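Local coordinates for protein putative tagatose-6-phosphate ketose/aldose isomerase (PDB 3C3J) that is of unknown function but is built from two SIS domains, each an alpha/beta fold around a parallel sheet, at residues 46-51 against 104-109; 69-74 against 181-186; 190-195 against 335-340; 233-238 against 340-345. All blocks are in the same frame, centred on the assembly; numbering follows the deposited sequence.

Contact 1. Residues 46-51 against 104-109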
loop_
_atom_site.group_PDB
_atom_site.type_symbol
_atom_site.label_atom_id
_atom_site.label_comp_id
_atom_site.label_asym_id
_atom_site.label_seq_id
_atom_site.Cartn_x
_atom_site.Cartn_y
_atom_site.Cartn_z
ATOM N N GLU A 46 12.448 24.419 -13.378
ATOM C CA GLU A 46 13.325 25.099 -12.424
ATOM C C GLU A 46 12.590 26.168 -11.609
ATOM O O GLU A 46 12.793 26.241 -10.404
ATOM C CB GLU A 46 14.622 25.625 -13.087
ATOM C CG GLU A 46 15.581 24.441 -13.499
ATOM C CD GLU A 46 16.940 24.840 -14.126
ATOM O OE1 GLU A 46 17.129 26.020 -14.537
ATOM O OE2 GLU A 46 17.821 23.938 -14.220
ATOM N N PRO A 47 11.717 26.972 -12.240
ATOM C CA PRO A 47 10.964 27.953 -11.443
ATOM C C PRO A 47 10.012 27.318 -10.433
ATOM O O PRO A 47 9.723 27.935 -9.394
ATOM C CB PRO A 47 10.170 28.746 -12.486
ATOM C CG PRO A 47 10.840 28.450 -13.788
ATOM C CD PRO A 47 11.397 27.078 -13.672
ATOM N N LEU A 48 9.530 26.110 -10.733
ATOM C CA LEU A 48 8.625 25.410 -9.833
ATOM C C LEU A 48 9.383 24.833 -8.656
ATOM O O LEU A 48 8.984 24.995 -7.506
ATOM C CB LEU A 48 7.896 24.280 -10.566
ATOM C CG LEU A 48 7.088 24.706 -11.788
ATOM C CD1 LEU A 48 6.328 23.518 -12.355
ATOM C CD2 LEU A 48 6.142 25.832 -11.396
ATOM N N LEU A 49 10.479 24.152 -8.961
ATOM C CA LEU A 49 11.287 23.482 -7.971
ATOM C C LEU A 49 11.948 24.449 -6.994
ATOM O O LEU A 49 12.355 24.035 -5.926
ATOM C CB LEU A 49 12.344 22.618 -8.655
ATOM C CG LEU A 49 11.805 21.416 -9.457
ATOM C CD1 LEU A 49 12.944 20.661 -10.161
ATOM C CD2 LEU A 49 11.009 20.464 -8.585
ATOM N N ARG A 50 12.036 25.728 -7.357
ATOM C CA ARG A 50 12.526 26.751 -6.430
ATOM C C ARG A 50 11.483 27.142 -5.373
ATOM O O ARG A 50 11.837 27.790 -4.386
ATOM C CB ARG A 50 13.036 27.991 -7.191
ATOM C CG ARG A 50 14.392 27.777 -7.934
ATOM C CD ARG A 50 15.600 27.322 -7.004
ATOM N NE ARG A 50 16.542 28.406 -6.620
ATOM C CZ ARG A 50 17.340 28.403 -5.534
ATOM N NH1 ARG A 50 17.335 27.376 -4.671
ATOM N NH2 ARG A 50 18.146 29.451 -5.293
ATOM N N LYS A 51 10.220 26.748 -5.559
ATOM C CA LYS A 51 9.166 27.007 -4.572
ATOM C C LYS A 51 9.310 26.048 -3.382
ATOM O O LYS A 51 9.070 24.844 -3.498
ATOM C CB LYS A 51 7.783 26.864 -5.201
ATOM C CG LYS A 51 7.532 27.768 -6.387
ATOM C CD LYS A 51 6.249 27.444 -7.100
ATOM C CE LYS A 51 6.106 28.283 -8.353
ATOM N NZ LYS A 51 5.924 29.728 -8.028
ATOM N N PRO A 104 1.444 25.087 -3.565
ATOM C CA PRO A 104 1.488 24.783 -4.981
ATOM C C PRO A 104 1.635 23.270 -5.174
ATOM O O PRO A 104 2.100 22.559 -4.270
ATOM C CB PRO A 104 2.726 25.550 -5.504
ATOM C CG PRO A 104 3.171 26.448 -4.371
ATOM C CD PRO A 104 2.662 25.805 -3.120
ATOM N N LEU A 105 1.170 22.789 -6.316
ATOM C CA LEU A 105 1.269 21.381 -6.670
ATOM C C LEU A 105 1.833 21.192 -8.073
ATOM O O LEU A 105 1.436 21.879 -9.014
ATOM C CB LEU A 105 -0.121 20.749 -6.615
ATOM C CG LEU A 105 -0.292 19.314 -7.116
ATOM C CD1 LEU A 105 0.552 18.314 -6.315
ATOM C CD2 LEU A 105 -1.745 18.885 -7.097
ATOM N N LEU A 106 2.716 20.208 -8.220
ATOM C CA LEU A 106 3.138 19.713 -9.507
ATOM C C LEU A 106 2.636 18.273 -9.567
ATOM O O LEU A 106 3.061 17.436 -8.765
ATOM C CB LEU A 106 4.660 19.742 -9.653
ATOM C CG LEU A 106 5.220 19.100 -10.936
ATOM C CD1 LEU A 106 4.596 19.716 -12.213
ATOM C CD2 LEU A 106 6.770 19.137 -10.975
ATOM N N LEU A 107 1.733 18.004 -10.488
ATOM C CA LEU A 107 1.155 16.665 -10.645
ATOM C C LEU A 107 1.825 15.959 -11.806
ATOM O O LEU A 107 1.749 16.422 -12.960
ATOM C CB LEU A 107 -0.361 16.730 -10.879
ATOM C CG LEU A 107 -1.117 15.402 -10.833
ATOM C CD1 LEU A 107 -1.025 14.763 -9.418
ATOM C CD2 LEU A 107 -2.578 15.592 -11.287
ATOM N N ILE A 108 2.488 14.844 -11.496
ATOM C CA ILE A 108 3.132 14.014 -12.512
ATOM C C ILE A 108 2.171 12.859 -12.836
ATOM O O ILE A 108 1.937 11.983 -12.005
ATOM C CB ILE A 108 4.488 13.501 -12.037
ATOM C CG1 ILE A 108 5.394 14.682 -11.673
ATOM C CG2 ILE A 108 5.158 12.646 -13.139
ATOM C CD1 ILE A 108 6.478 14.293 -10.730
ATOM N N SER A 109 1.549 12.917 -14.006
ATOM C CA SER A 109 0.477 11.977 -14.362
ATOM C C SER A 109 1.052 10.951 -15.331
ATOM O O SER A 109 1.476 11.307 -16.417
ATOM C CB SER A 109 -0.693 12.718 -15.028
ATOM O OG SER A 109 -1.467 13.493 -14.103
#
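Leu48 of helix 23-49 and Leu106 near the start of strand 105-111 make a light, apolar helix-on-sheet contact in the first SIS domain. The strand is the central one of a five-stranded parallel sheet, and the helix lies over one face of it. The backbones stay well apart, with Leu48 CA and Leu106 CA 7.9 Å from each other, and leucine branches fill the distance. One methyl of each does the touching: Leu48 CD1 reaches Leu106 CD1 at 4.2 Å, and the two side chains cross at about a right angle. With CG of Leu106 turned away from its backbone N (chi1 174°), the branched end lies on the helix side. Tyr134 on the next strand lies against both leucines and extends the apolar patch.

A second touch comes from Lys51. Lys51 CD lies 4.2 Å from Pro104 CG, so the lysine meets the proline ring through its aliphatic part. Its charged end goes to another partner, with Lys51 NZ in a salt bridge to Glu132. No hydrogen bond joins the two segments. Strand 105-111 is bonded through its backbone to its sheet neighbours, including Arg55 and Tyr134. The chemistry is therefore loose van der Waals packing of buried methyls, with the lysine dividing its length between an apolar stem and an ionic tip.

Contact 2. Residues 69-74 against 181-186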
loop_
_atom_site.group_PDB
_atom_site.type_symbol
_atom_site.label_atom_id
_atom_site.label_comp_id
_atom_site.label_asym_id
_atom_site.label_seq_id
_atom_site.Cartn_x
_atom_site.Cartn_y
_atom_site.Cartn_z
ATOM N N ASP A 69 5.140 4.368 -6.210
ATOM C CA ASP A 69 5.460 3.465 -5.091
ATOM C C ASP A 69 6.934 3.079 -5.070
ATOM O O ASP A 69 7.550 3.028 -3.989
ATOM C CB ASP A 69 4.591 2.218 -5.108
ATOM C CG ASP A 69 3.113 2.511 -4.796
ATOM O OD1 ASP A 69 2.791 3.610 -4.316
ATOM O OD2 ASP A 69 2.263 1.628 -5.050
ATOM N N ILE A 70 7.505 2.842 -6.250
ATOM C CA ILE A 70 8.925 2.476 -6.344
ATOM C C ILE A 70 9.840 3.700 -6.130
ATOM O O ILE A 70 10.821 3.604 -5.371
ATOM C CB ILE A 70 9.242 1.782 -7.661
ATOM C CG1 ILE A 70 8.416 0.490 -7.788
ATOM C CG2 ILE A 70 10.738 1.437 -7.771
ATOM C CD1 ILE A 70 8.380 -0.097 -9.176
ATOM N N ILE A 71 9.530 4.839 -6.750
ATOM C CA ILE A 71 10.503 5.926 -6.856
ATOM C C ILE A 71 10.247 7.185 -6.027
ATOM O O ILE A 71 11.181 7.966 -5.873
ATOM C CB ILE A 71 10.769 6.343 -8.335
ATOM C CG1 ILE A 71 9.575 7.082 -8.966
ATOM C CG2 ILE A 71 11.197 5.137 -9.202
ATOM C CD1 ILE A 71 9.870 7.567 -10.414
ATOM N N ALA A 72 9.008 7.436 -5.549
ATOM C CA ALA A 72 8.706 8.694 -4.845
ATOM C C ALA A 72 9.569 8.903 -3.577
ATOM O O ALA A 72 10.139 9.984 -3.376
ATOM C CB ALA A 72 7.211 8.801 -4.536
ATOM N N PRO A 73 9.709 7.864 -2.739
ATOM C CA PRO A 73 10.535 8.070 -1.545
ATOM C C PRO A 73 11.987 8.359 -1.869
ATOM O O PRO A 73 12.554 9.279 -1.303
ATOM C CB PRO A 73 10.402 6.747 -0.788
ATOM C CG PRO A 73 9.113 6.144 -1.319
ATOM C CD PRO A 73 9.112 6.515 -2.749
ATOM N N TRP A 74 12.588 7.577 -2.754
ATOM C CA TRP A 74 13.947 7.874 -3.215
ATOM C C TRP A 74 14.073 9.283 -3.787
ATOM O O TRP A 74 15.000 10.032 -3.427
ATOM C CB TRP A 74 14.434 6.841 -4.229
ATOM C CG TRP A 74 15.845 7.090 -4.614
ATOM C CD1 TRP A 74 16.952 6.749 -3.893
ATOM C CD2 TRP A 74 16.317 7.797 -5.776
ATOM N NE1 TRP A 74 18.095 7.185 -4.548
ATOM C CE2 TRP A 74 17.733 7.828 -5.700
ATOM C CE3 TRP A 74 15.681 8.412 -6.868
ATOM C CZ2 TRP A 74 18.529 8.430 -6.679
ATOM C CZ3 TRP A 74 16.478 9.000 -7.860
ATOM C CH2 TRP A 74 17.882 9.003 -7.757
ATOM N N ALA A 181 11.789 5.163 -15.836
ATOM C CA ALA A 181 13.145 5.628 -16.164
ATOM C C ALA A 181 13.132 7.094 -16.563
ATOM O O ALA A 181 14.018 7.856 -16.173
ATOM C CB ALA A 181 13.737 4.789 -17.292
ATOM N N SER A 182 12.112 7.492 -17.326
ATOM C CA SER A 182 11.980 8.898 -17.739
ATOM C C SER A 182 11.789 9.835 -16.534
ATOM O O SER A 182 12.456 10.870 -16.438
ATOM C CB SER A 182 10.854 9.078 -18.754
ATOM O OG SER A 182 11.046 8.189 -19.849
ATOM N N CYS A 183 10.887 9.471 -15.629
ATOM C CA CYS A 183 10.639 10.269 -14.432
ATOM C C CYS A 183 11.903 10.430 -13.583
ATOM O O CYS A 183 12.235 11.535 -13.191
ATOM C CB CYS A 183 9.508 9.684 -13.584
ATOM S SG CYS A 183 8.942 10.838 -12.292
ATOM N N LEU A 184 12.631 9.338 -13.363
ATOM C CA LEU A 184 13.896 9.393 -12.644
ATOM C C LEU A 184 14.875 10.350 -13.350
ATOM O O LEU A 184 15.505 11.190 -12.696
ATOM C CB LEU A 184 14.486 7.988 -12.531
ATOM C CG LEU A 184 13.836 6.997 -11.571
ATOM C CD1 LEU A 184 14.415 5.579 -11.835
ATOM C CD2 LEU A 184 14.034 7.382 -10.077
ATOM N N ALA A 185 14.948 10.268 -14.682
ATOM C CA ALA A 185 15.883 11.078 -15.466
ATOM C C ALA A 185 15.518 12.537 -15.444
ATOM O O ALA A 185 16.397 13.382 -15.474
ATOM C CB ALA A 185 15.980 10.591 -16.900
ATOM N N VAL A 186 14.223 12.837 -15.386
ATOM C CA VAL A 186 13.773 14.222 -15.344
ATOM C C VAL A 186 14.225 14.869 -14.049
ATOM O O VAL A 186 14.771 15.971 -14.074
ATOM C CB VAL A 186 12.227 14.351 -15.487
ATOM C CG1 VAL A 186 11.751 15.769 -15.041
ATOM C CG2 VAL A 186 11.790 14.043 -16.971
#
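Ile71 of helix 63-79 pushes its branches against Leu184 and Cys183 of helix 174-187, and Trp74 closes in on the same leucine one turn further on. The two helices run almost parallel here: the short segments make an angle of 11° and their axes come within 10.8 Å. Leu184 CD2 is the main bump. It enters a hollow between Ile71 and the indole of Trp74, 3.7 Å from Ile71 CG2 and 3.7 Å from Trp74 CZ3. The methyl meets the six-membered part of the indole obliquely, and the leucine and tryptophan side chains cross at about a right angle.

Ile71 fills the neighbouring hollow with its other arm. CG1 sits between the backbone N and the carbonyl carbon (chi1 71°), which is the crowded position. This sends CD1 toward Cys183, where it lies 3.8 Å from Cys183 CB and 3.9 Å from Cys183 SG. The two arms of Ile71 thus divide the work, with CD1 mainly on the cysteine and CG2 on the leucine.

Both helices belong to the first SIS domain, which has an alpha/beta sandwich architecture. Helix 335-356 of the second SIS domain covers part of the same region, with Val336 on Trp74 and Phe340 on Leu184. No hydrogen bond crosses between the segments. The chemistry is that of a buried apolar interface, in which the fit of methyls, a thiol-bearing side chain and an indole does the work without polar direction.

Contact 3. Residues 190-195 against 335-340; sequences ETINSQ and DVEQAF
Loop 190-195, which has no regular secondary structure, passes the first turns of helix 335-356, with Ile192 CA and Glu337 CA 8.6 Å apart as the nearest pair. The side chains of these two residues span the distance, sliding past each other in opposite directions. Ile192 CD1 lies alongside the glutamate, 3.8 Å from Glu337 CG and 3.5 Å from Glu337 OE2. Glu337 reaches the loop because its chain is extended beyond CG (chi2 176°).

A water joins the same carboxylate oxygen to the loop backbone. It donates to Glu337 OE2 at 2.6 Å and to Thr191 O at 2.8 Å. Thr191 O also accepts a hydrogen bond from Thr196 OG1. The other carboxylate oxygen, Glu337 OE1, pairs with Arg331 in a salt bridge and accepts from the backbone N of Ile334. Bonds to both oxygens should restrain the rotation of the carboxylate, and the arginine probably stabilises its negative charge.

The loop connects helices 174-187 and 198-210. It packs here on helix 335-356, the last helix of the chain, which belongs to the second SIS domain.

Within the loop, Asn193 forms an Asx turn. Its OD1 accepts from Gln195 N at 2.9 Å, on a lone pair in the carbonyl plane, although the N-H...O angle is a bent 135°. Asn193 OD1 takes a second backbone donor, Thr196 N, and Asn193 ND2 donates to Pro189 O.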
loop_
_atom_site.group_PDB
_atom_site.type_symbol
_atom_site.label_atom_id
_atom_site.label_comp_id
_atom_site.label_asym_id
_atom_site.label_seq_id
_atom_site.Cartn_x
_atom_site.Cartn_y
_atom_site.Cartn_z
ATOM N N GLU A 190 21.557 13.988 -12.635
ATOM C CA GLU A 190 22.951 13.849 -12.228
ATOM C C GLU A 190 23.292 12.403 -11.853
ATOM O O GLU A 190 24.475 12.064 -11.718
ATOM C CB GLU A 190 23.265 14.826 -11.092
ATOM C CG GLU A 190 22.590 14.543 -9.749
ATOM C CD GLU A 190 21.068 14.853 -9.703
ATOM O OE1 GLU A 190 20.489 15.466 -10.617
ATOM O OE2 GLU A 190 20.435 14.493 -8.710
ATOM N N THR A 191 22.260 11.568 -11.685
ATOM C CA THR A 191 22.376 10.174 -11.262
ATOM C C THR A 191 21.831 9.243 -12.331
ATOM O O THR A 191 22.452 8.228 -12.663
ATOM C CB THR A 191 21.564 9.931 -9.950
ATOM O OG1 THR A 191 22.027 10.817 -8.943
ATOM C CG2 THR A 191 21.673 8.486 -9.423
ATOM N N ILE A 192 20.650 9.580 -12.855
ATOM C CA ILE A 192 19.972 8.738 -13.817
ATOM C C ILE A 192 19.912 9.514 -15.110
ATOM O O ILE A 192 19.201 10.491 -15.214
ATOM C CB ILE A 192 18.533 8.361 -13.345
ATOM C CG1 ILE A 192 18.566 7.739 -11.931
ATOM C CG2 ILE A 192 17.858 7.487 -14.405
ATOM C CD1 ILE A 192 19.253 6.394 -11.833
ATOM N N ASN A 193 20.700 9.098 -16.092
ATOM C CA ASN A 193 20.765 9.836 -17.332
ATOM C C ASN A 193 21.097 8.910 -18.478
ATOM O O ASN A 193 21.292 7.713 -18.287
ATOM C CB ASN A 193 21.742 11.025 -17.210
ATOM C CG ASN A 193 23.132 10.604 -16.838
ATOM O OD1 ASN A 193 23.733 9.799 -17.527
ATOM N ND2 ASN A 193 23.649 11.130 -15.725
ATOM N N SER A 194 21.173 9.469 -19.676
ATOM C CA SER A 194 21.306 8.640 -20.879
ATOM C C SER A 194 22.658 7.972 -20.934
ATOM O O SER A 194 22.849 7.073 -21.722
ATOM C CB SER A 194 21.073 9.459 -22.140
ATOM O OG SER A 194 22.041 10.475 -22.212
ATOM N N GLN A 195 23.593 8.410 -20.093
ATOM C CA GLN A 195 24.863 7.718 -19.948
ATOM C C GLN A 195 24.815 6.632 -18.869
ATOM O O GLN A 195 25.015 5.433 -19.177
ATOM C CB GLN A 195 26.018 8.712 -19.678
ATOM C CG GLN A 195 26.445 9.469 -20.950
ATOM C CD GLN A 195 26.832 8.519 -22.109
ATOM O OE1 GLN A 195 27.775 7.718 -21.997
ATOM N NE2 GLN A 195 26.091 8.598 -23.212
ATOM N N ASP A 335 18.731 0.942 -5.486
ATOM C CA ASP A 335 17.532 0.111 -5.563
ATOM C C ASP A 335 16.567 0.524 -6.667
ATOM O O ASP A 335 15.936 -0.337 -7.271
ATOM C CB ASP A 335 16.835 -0.035 -4.212
ATOM C CG ASP A 335 17.470 -1.118 -3.333
ATOM O OD1 ASP A 335 18.208 -1.994 -3.862
ATOM O OD2 ASP A 335 17.225 -1.106 -2.102
ATOM N N VAL A 336 16.470 1.815 -6.964
ATOM C CA VAL A 336 15.577 2.225 -8.051
ATOM C C VAL A 336 16.091 1.722 -9.420
ATOM O O VAL A 336 15.287 1.502 -10.337
ATOM C CB VAL A 336 15.290 3.754 -8.080
ATOM C CG1 VAL A 336 14.476 4.203 -6.820
ATOM C CG2 VAL A 336 16.612 4.596 -8.277
ATOM N N GLU A 337 17.413 1.571 -9.564
ATOM C CA GLU A 337 18.011 0.930 -10.750
ATOM C C GLU A 337 17.749 -0.564 -10.790
ATOM O O GLU A 337 17.366 -1.086 -11.834
ATOM C CB GLU A 337 19.506 1.215 -10.833
ATOM C CG GLU A 337 19.797 2.715 -11.085
ATOM C CD GLU A 337 21.288 3.034 -11.082
ATOM O OE1 GLU A 337 22.001 2.413 -10.261
ATOM O OE2 GLU A 337 21.733 3.913 -11.875
ATOM N N GLN A 338 17.948 -1.233 -9.653
ATOM C CA GLN A 338 17.622 -2.664 -9.489
ATOM C C GLN A 338 16.189 -3.059 -9.828
ATOM O O GLN A 338 15.951 -4.180 -10.268
ATOM C CB GLN A 338 17.827 -3.097 -8.035
ATOM C CG GLN A 338 19.267 -3.268 -7.601
ATOM C CD GLN A 338 19.409 -4.380 -6.568
ATOM O OE1 GLN A 338 18.778 -4.365 -5.481
ATOM N NE2 GLN A 338 20.221 -5.345 -6.895
ATOM N N ALA A 339 15.238 -2.169 -9.546
ATOM C CA ALA A 339 13.828 -2.421 -9.807
ATOM C C ALA A 339 13.644 -2.895 -11.253
ATOM O O ALA A 339 12.887 -3.818 -11.512
ATOM C CB ALA A 339 12.979 -1.154 -9.551
ATOM N N PHE A 340 14.364 -2.273 -12.178
ATOM C CA PHE A 340 14.304 -2.640 -13.608
ATOM C C PHE A 340 14.738 -4.098 -13.847
ATOM O O PHE A 340 14.061 -4.865 -14.540
ATOM C CB PHE A 340 15.139 -1.667 -14.434
ATOM C CG PHE A 340 14.582 -0.271 -14.433
ATOM C CD1 PHE A 340 13.693 0.140 -15.412
ATOM C CD2 PHE A 340 14.937 0.627 -13.445
ATOM C CE1 PHE A 340 13.171 1.421 -15.384
ATOM C CE2 PHE A 340 14.419 1.936 -13.419
ATOM C CZ PHE A 340 13.535 2.322 -14.374
HETATM O O HOH W 1 23.446 5.849 -11.473
#

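Contact 4. Residues 233-238 against 340-345; sequences GGLQGA and FCFLMY
Leu235 of helix 235-249 lays both of its methyls against the ring of Phe342 on helix 335-356. Leu235 CD1 is 3.9 Å from Phe342 CE2, and Leu235 CD2 is 3.9 Å from Phe342 CD2. The two methyls thus spread over neighbouring carbons along one side of the phenyl. They approach it obliquely, and the two side chains cross at about a right angle.

The conformations explain the meeting. Leu235 carries CG beside its backbone N (chi1 -66°) with an extended second torsion, which holds the branched end out toward the other helix. Phe342 has the same kind of first torsion, and its chi2 of -56° sets the turn of the ring that offers CD2 and CE2 to the leucine. Phe281 stacks on this ring as well, so the phenyl is packed by more than the leucine.

One turn along helix 235-249, the partners change. Ala238 CA and Leu343 CA are 6.8 Å apart, the nearest such pair, and the short side chain of Ala238 lets the backbones come this close. The CB of Leu343 does not point straight across, yet the branch reaches the other helix: Leu343 CD2 lies 3.9 Å from Ala238 O. That carbonyl oxygen has its polar partner in Ser242 OG.

Both helices belong to the second SIS domain, where they pack beside each other. No hydrogen bond links the segments. The chemistry is buried aliphatic-to-aromatic packing, with a methyl resting near a carbonyl whose hydrogen-bonding need is met within its own helix.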
loop_
_atom_site.group_PDB
_atom_site.type_symbol
_atom_site.label_atom_id
_atom_site.label_comp_id
_atom_site.label_asym_id
_atom_site.label_seq_id
_atom_site.Cartn_x
_atom_site.Cartn_y
_atom_site.Cartn_z
ATOM N N GLY A 233 11.339 -1.294 1.190
ATOM C CA GLY A 233 11.268 0.111 0.767
ATOM C C GLY A 233 10.512 0.210 -0.534
ATOM O O GLY A 233 9.472 -0.446 -0.707
ATOM N N GLY A 234 11.066 0.961 -1.487
ATOM C CA GLY A 234 10.473 1.097 -2.807
ATOM C C GLY A 234 10.414 -0.180 -3.648
ATOM O O GLY A 234 9.604 -0.274 -4.558
ATOM N N LEU A 235 11.253 -1.171 -3.344
ATOM C CA LEU A 235 11.156 -2.451 -4.039
ATOM C C LEU A 235 9.880 -3.202 -3.720
ATOM O O LEU A 235 9.519 -4.132 -4.440
ATOM C CB LEU A 235 12.353 -3.343 -3.760
ATOM C CG LEU A 235 13.697 -2.867 -4.299
ATOM C CD1 LEU A 235 14.811 -3.802 -3.799
ATOM C CD2 LEU A 235 13.694 -2.749 -5.842
ATOM N N GLN A 236 9.187 -2.816 -2.648
ATOM C CA GLN A 236 7.860 -3.343 -2.413
ATOM C C GLN A 236 6.928 -2.987 -3.598
ATOM O O GLN A 236 6.074 -3.798 -4.002
ATOM C CB GLN A 236 7.264 -2.902 -1.065
ATOM C CG GLN A 236 5.940 -3.619 -0.837
ATOM C CD GLN A 236 5.235 -3.336 0.464
ATOM O OE1 GLN A 236 5.720 -2.583 1.356
ATOM N NE2 GLN A 236 4.043 -3.933 0.583
ATOM N N GLY A 237 7.088 -1.787 -4.160
ATOM C CA GLY A 237 6.335 -1.414 -5.360
ATOM C C GLY A 237 6.636 -2.307 -6.560
ATOM O O GLY A 237 5.744 -2.623 -7.344
ATOM N N ALA A 238 7.900 -2.703 -6.718
ATOM C CA ALA A 238 8.294 -3.672 -7.744
ATOM C C ALA A 238 7.651 -5.037 -7.487
ATOM O O ALA A 238 7.149 -5.704 -8.431
ATOM C CB ALA A 238 9.827 -3.790 -7.805
ATOM N N PHE A 340 14.364 -2.273 -12.178
ATOM C CA PHE A 340 14.304 -2.640 -13.608
ATOM C C PHE A 340 14.738 -4.098 -13.847
ATOM O O PHE A 340 14.061 -4.865 -14.540
ATOM C CB PHE A 340 15.139 -1.667 -14.434
ATOM C CG PHE A 340 14.582 -0.271 -14.433
ATOM C CD1 PHE A 340 13.693 0.140 -15.412
ATOM C CD2 PHE A 340 14.937 0.627 -13.445
ATOM C CE1 PHE A 340 13.171 1.421 -15.384
ATOM C CE2 PHE A 340 14.419 1.936 -13.419
ATOM C CZ PHE A 340 13.535 2.322 -14.374
ATOM N N CYS A 341 15.842 -4.481 -13.232
ATOM C CA CYS A 341 16.350 -5.860 -13.296
ATOM C C CYS A 341 15.346 -6.873 -12.748
ATOM O O CYS A 341 15.065 -7.864 -13.401
ATOM C CB CYS A 341 17.641 -5.986 -12.507
ATOM S SG CYS A 341 18.945 -4.771 -12.951
ATOM N N PHE A 342 14.796 -6.615 -11.560
ATOM C CA PHE A 342 13.829 -7.547 -10.961
ATOM C C PHE A 342 12.594 -7.700 -11.840
ATOM O O PHE A 342 12.100 -8.812 -12.030
ATOM C CB PHE A 342 13.418 -7.096 -9.565
ATOM C CG PHE A 342 14.551 -7.091 -8.562
ATOM C CD1 PHE A 342 15.298 -8.239 -8.326
ATOM C CD2 PHE A 342 14.855 -5.945 -7.851
ATOM C CE1 PHE A 342 16.344 -8.233 -7.397
ATOM C CE2 PHE A 342 15.887 -5.924 -6.917
ATOM C CZ PHE A 342 16.638 -7.080 -6.690
ATOM N N LEU A 343 12.109 -6.588 -12.384
ATOM C CA LEU A 343 10.951 -6.605 -13.249
ATOM C C LEU A 343 11.129 -7.485 -14.498
ATOM O O LEU A 343 10.173 -8.103 -14.940
ATOM C CB LEU A 343 10.527 -5.168 -13.629
ATOM C CG LEU A 343 9.788 -4.448 -12.492
ATOM C CD1 LEU A 343 9.527 -2.994 -12.873
ATOM C CD2 LEU A 343 8.479 -5.155 -12.034
HETATM N N MSE A 344 12.342 -7.544 -15.042
HETATM C CA MSE A 344 12.626 -8.427 -16.189
HETATM C C MSE A 344 12.237 -9.869 -15.868
HETATM O O MSE A 344 11.584 -10.528 -16.693
HETATM C CB MSE A 344 14.113 -8.371 -16.599
HETATM C CG MSE A 344 14.624 -6.993 -17.009
HETATM SE SE MSE A 344 13.617 -6.176 -18.540
HETATM C CE MSE A 344 12.320 -5.049 -17.499
ATOM N N TYR A 345 12.604 -10.345 -14.677
ATOM C CA TYR A 345 12.255 -11.703 -14.251
ATOM C C TYR A 345 10.748 -11.840 -14.023
ATOM O O TYR A 345 10.157 -12.793 -14.511
ATOM C CB TYR A 345 13.040 -12.146 -13.009
ATOM C CG TYR A 345 14.535 -12.193 -13.221
ATOM C CD1 TYR A 345 15.139 -13.286 -13.834
ATOM C CD2 TYR A 345 15.348 -11.143 -12.791
ATOM C CE1 TYR A 345 16.515 -13.313 -14.045
ATOM C CE2 TYR A 345 16.706 -11.159 -12.991
ATOM C CZ TYR A 345 17.289 -12.251 -13.611
ATOM O OH TYR A 345 18.646 -12.264 -13.797
#

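The centre of contact 1 lies about 22 Å from that of the chain; contact 4, at about 7 Å, is the nearest of the four. Contacts 1 and 2 lie in the first SIS domain, 15 Å apart between centres, with alternating segments; they touch where Ile108 meets Cys183. Both close before contacts 3 and 4 open, and the segments of these two also alternate. Contact 4 lies in the second domain. Contact 3 joins loop 190-195 to helix 335-356, which it shares with contact 4 through Phe340. Contacts 2 and 3 are 9 Å apart between centres and touch through Trp74 and Val336. Contact 2 also meets contact 4 through Ile70. Helices 63-79, 174-187, 235-249 and 335-356 thus pack the two domains together.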